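Local coordinates for conserved hypothetical protein (Streptococcus pneumoniae, PDB 2GK4) that is of unknown function but, as a DNA/pantothenate metabolism flavoprotein with an alpha-beta-alpha sandwich, probably takes part in pantothenate and coenzyme A metabolism, at residues Q194-A197 and D198-R201. Numbering follows the deposited sequence. Where two conformers were deposited one is given.
Sequences QISA and DQHR
Ser196 OG draws two backbone N-H groups in the Ser196-Gln199 type I beta turn that closes a hairpin-like excursion: Gln199 N at 3.1 Å and Asp198 N at 3.3 Å. Both bonds are weak, that from Gln199 bent to 125°, yet they illustrate how one hydroxyl can serve a tight reversal: Asp198 N closes an ST turn, and Gln199 N lies one residue further. With chi1 at 75° the hydroxyl leans back over its own backbone toward the turn. Behind the turn the two arms run antiparallel and are tied by straighter bonds, Ser196 N to Gln199 O at 2.9 Å and Arg201 N to Gln194 O at 3.2 Å, which flank the single bridge of Ile195 with His200. This surface loop leads from strand 186-191 of the mixed sheet into strand 202-205. Gln199 bends back on its own arm, NE2 donating to Asp198 O at 3.1 Å almost within its amide plane, while its OE1 accepts from Gln214. Arg201 sends its guanidinium away from the turn to Glu168 and Gln214. On the side facing helix 216-228, Ile195 and His200 run alongside each other, and His200 also touches Ile219. The His200 ring is buried, and Ile195 CG1 makes a CH-pi contact over the centre of one face, 3.7 Å from the centroid, as CD1 reaches on to NE2 at 3.5 Å.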
ATOM      1  N   GLN A 194      -6.099  16.895  15.983  1.00 22.60           N
ATOM      2  CA  GLN A 194      -6.651  18.235  15.778  1.00 23.32           C
ATOM      3  C   GLN A 194      -6.871  18.523  14.293  1.00 23.16           C
ATOM      4  O   GLN A 194      -6.985  19.676  13.859  1.00 24.10           O
ATOM      5  CB  GLN A 194      -5.771  19.294  16.483  1.00 23.14           C
ATOM      6  CG  GLN A 194      -5.642  19.028  18.001  1.00 25.16           C
ATOM      7  CD  GLN A 194      -6.952  19.205  18.803  1.00 28.72           C
ATOM      8  OE1 GLN A 194      -7.166  18.537  19.834  1.00 31.47           O
ATOM      9  NE2 GLN A 194      -7.817  20.091  18.341  1.00 25.44           N
ATOM     10  N   ILE A 195      -7.011  17.444  13.521  1.00 22.65           N
ATOM     11  CA  ILE A 195      -7.321  17.533  12.099  1.00 22.96           C
ATOM     12  C   ILE A 195      -8.731  16.934  11.892  1.00 24.06           C
ATOM     13  O   ILE A 195      -9.066  15.870  12.448  1.00 24.75           O
ATOM     14  CB  ILE A 195      -6.292  16.725  11.248  1.00 22.59           C
ATOM     15  CG1 ILE A 195      -4.860  17.254  11.461  1.00 22.67           C
ATOM     16  CG2 ILE A 195      -6.707  16.729   9.757  1.00 22.13           C
ATOM     17  CD1 ILE A 195      -3.746  16.397  10.777  1.00 23.19           C
ATOM     18  N   SER A 196      -9.555  17.610  11.103  1.00 24.53           N
ATOM     19  CA  SER A 196     -10.922  17.146  10.851  1.00 25.60           C
ATOM     20  C   SER A 196     -11.318  17.498   9.429  1.00 26.73           C
ATOM     21  O   SER A 196     -10.465  17.916   8.625  1.00 26.87           O
ATOM     22  CB  SER A 196     -11.907  17.785  11.842  1.00 25.95           C
ATOM     23  OG  SER A 196     -12.143  19.147  11.507  1.00 25.62           O
ATOM     24  N   ALA A 197     -12.609  17.367   9.118  1.00 25.89           N
ATOM     25  CA  ALA A 197     -13.049  17.651   7.760  1.00 27.53           C
ATOM     26  C   ALA A 197     -12.963  19.141   7.432  1.00 27.73           C
ATOM     27  O   ALA A 197     -12.760  19.495   6.275  1.00 28.35           O
ATOM     28  CB  ALA A 197     -14.479  17.116   7.504  1.00 26.84           C
ATOM     29  N   ASP A 198     -13.119  20.004   8.434  0.50 27.70           N
ATOM     30  CA  ASP A 198     -13.141  21.456   8.197  0.50 27.60           C
ATOM     31  C   ASP A 198     -12.199  22.248   9.117  0.50 27.32           C
ATOM     32  O   ASP A 198     -12.336  23.468   9.258  0.50 27.27           O
ATOM     33  CB  ASP A 198     -14.569  21.992   8.329  0.50 27.68           C
ATOM     34  CG  ASP A 198     -15.093  21.914   9.746  0.50 28.22           C
ATOM     35  OD1 ASP A 198     -14.553  21.127  10.546  0.50 27.05           O
ATOM     36  OD2 ASP A 198     -16.051  22.644  10.064  0.50 30.54           O
ATOM     37  N   GLN A 199     -11.278  21.551   9.771  1.00 26.87           N
ATOM     38  CA  GLN A 199     -10.221  22.225  10.537  1.00 26.70           C
ATOM     39  C   GLN A 199      -8.905  21.475  10.401  1.00 25.47           C
ATOM     40  O   GLN A 199      -8.883  20.262  10.152  1.00 24.15           O
ATOM     41  CB  GLN A 199     -10.579  22.324  12.028  1.00 27.45           C
ATOM     42  CG  GLN A 199     -11.824  23.118  12.372  1.00 32.55           C
ATOM     43  CD  GLN A 199     -11.552  24.583  12.610  1.00 40.19           C
ATOM     44  OE1 GLN A 199     -11.244  24.993  13.739  1.00 43.24           O
ATOM     45  NE2 GLN A 199     -11.658  25.390  11.553  1.00 41.12           N
ATOM     46  N   HIS A 200      -7.800  22.194  10.599  1.00 23.49           N
ATOM     47  CA  HIS A 200      -6.504  21.554  10.600  1.00 23.24           C
ATOM     48  C   HIS A 200      -5.623  22.504  11.389  1.00 22.30           C
ATOM     49  O   HIS A 200      -5.037  23.411  10.821  1.00 23.49           O
ATOM     50  CB  HIS A 200      -5.960  21.427   9.163  1.00 23.02           C
ATOM     51  CG  HIS A 200      -4.780  20.509   9.037  1.00 22.85           C
ATOM     52  ND1 HIS A 200      -3.690  20.549   9.885  1.00 27.03           N
ATOM     53  CD2 HIS A 200      -4.523  19.525   8.147  1.00 19.25           C
ATOM     54  CE1 HIS A 200      -2.820  19.621   9.528  1.00 22.45           C
ATOM     55  NE2 HIS A 200      -3.304  18.980   8.481  1.00 25.71           N
ATOM     56  N   ARG A 201      -5.591  22.327  12.696  1.00 21.81           N
ATOM     57  CA  ARG A 201      -4.750  23.197  13.553  1.00 21.52           C
ATOM     58  C   ARG A 201      -3.291  22.913  13.234  1.00 20.48           C
ATOM     59  O   ARG A 201      -2.881  21.749  13.190  1.00 19.92           O
ATOM     60  CB  ARG A 201      -5.022  22.858  15.031  1.00 21.88           C
ATOM     61  CG  ARG A 201      -4.098  23.524  16.036  1.00 25.31           C
ATOM     62  CD  ARG A 201      -4.668  24.851  16.435  1.00 25.55           C
ATOM     63  NE  ARG A 201      -3.892  25.415  17.535  1.00 26.36           N
ATOM     64  CZ  ARG A 201      -3.960  26.694  17.895  1.00 27.12           C
ATOM     65  NH1 ARG A 201      -4.769  27.512  17.227  1.00 26.68           N
ATOM     66  NH2 ARG A 201      -3.184  27.149  18.892  1.00 24.13           N
TER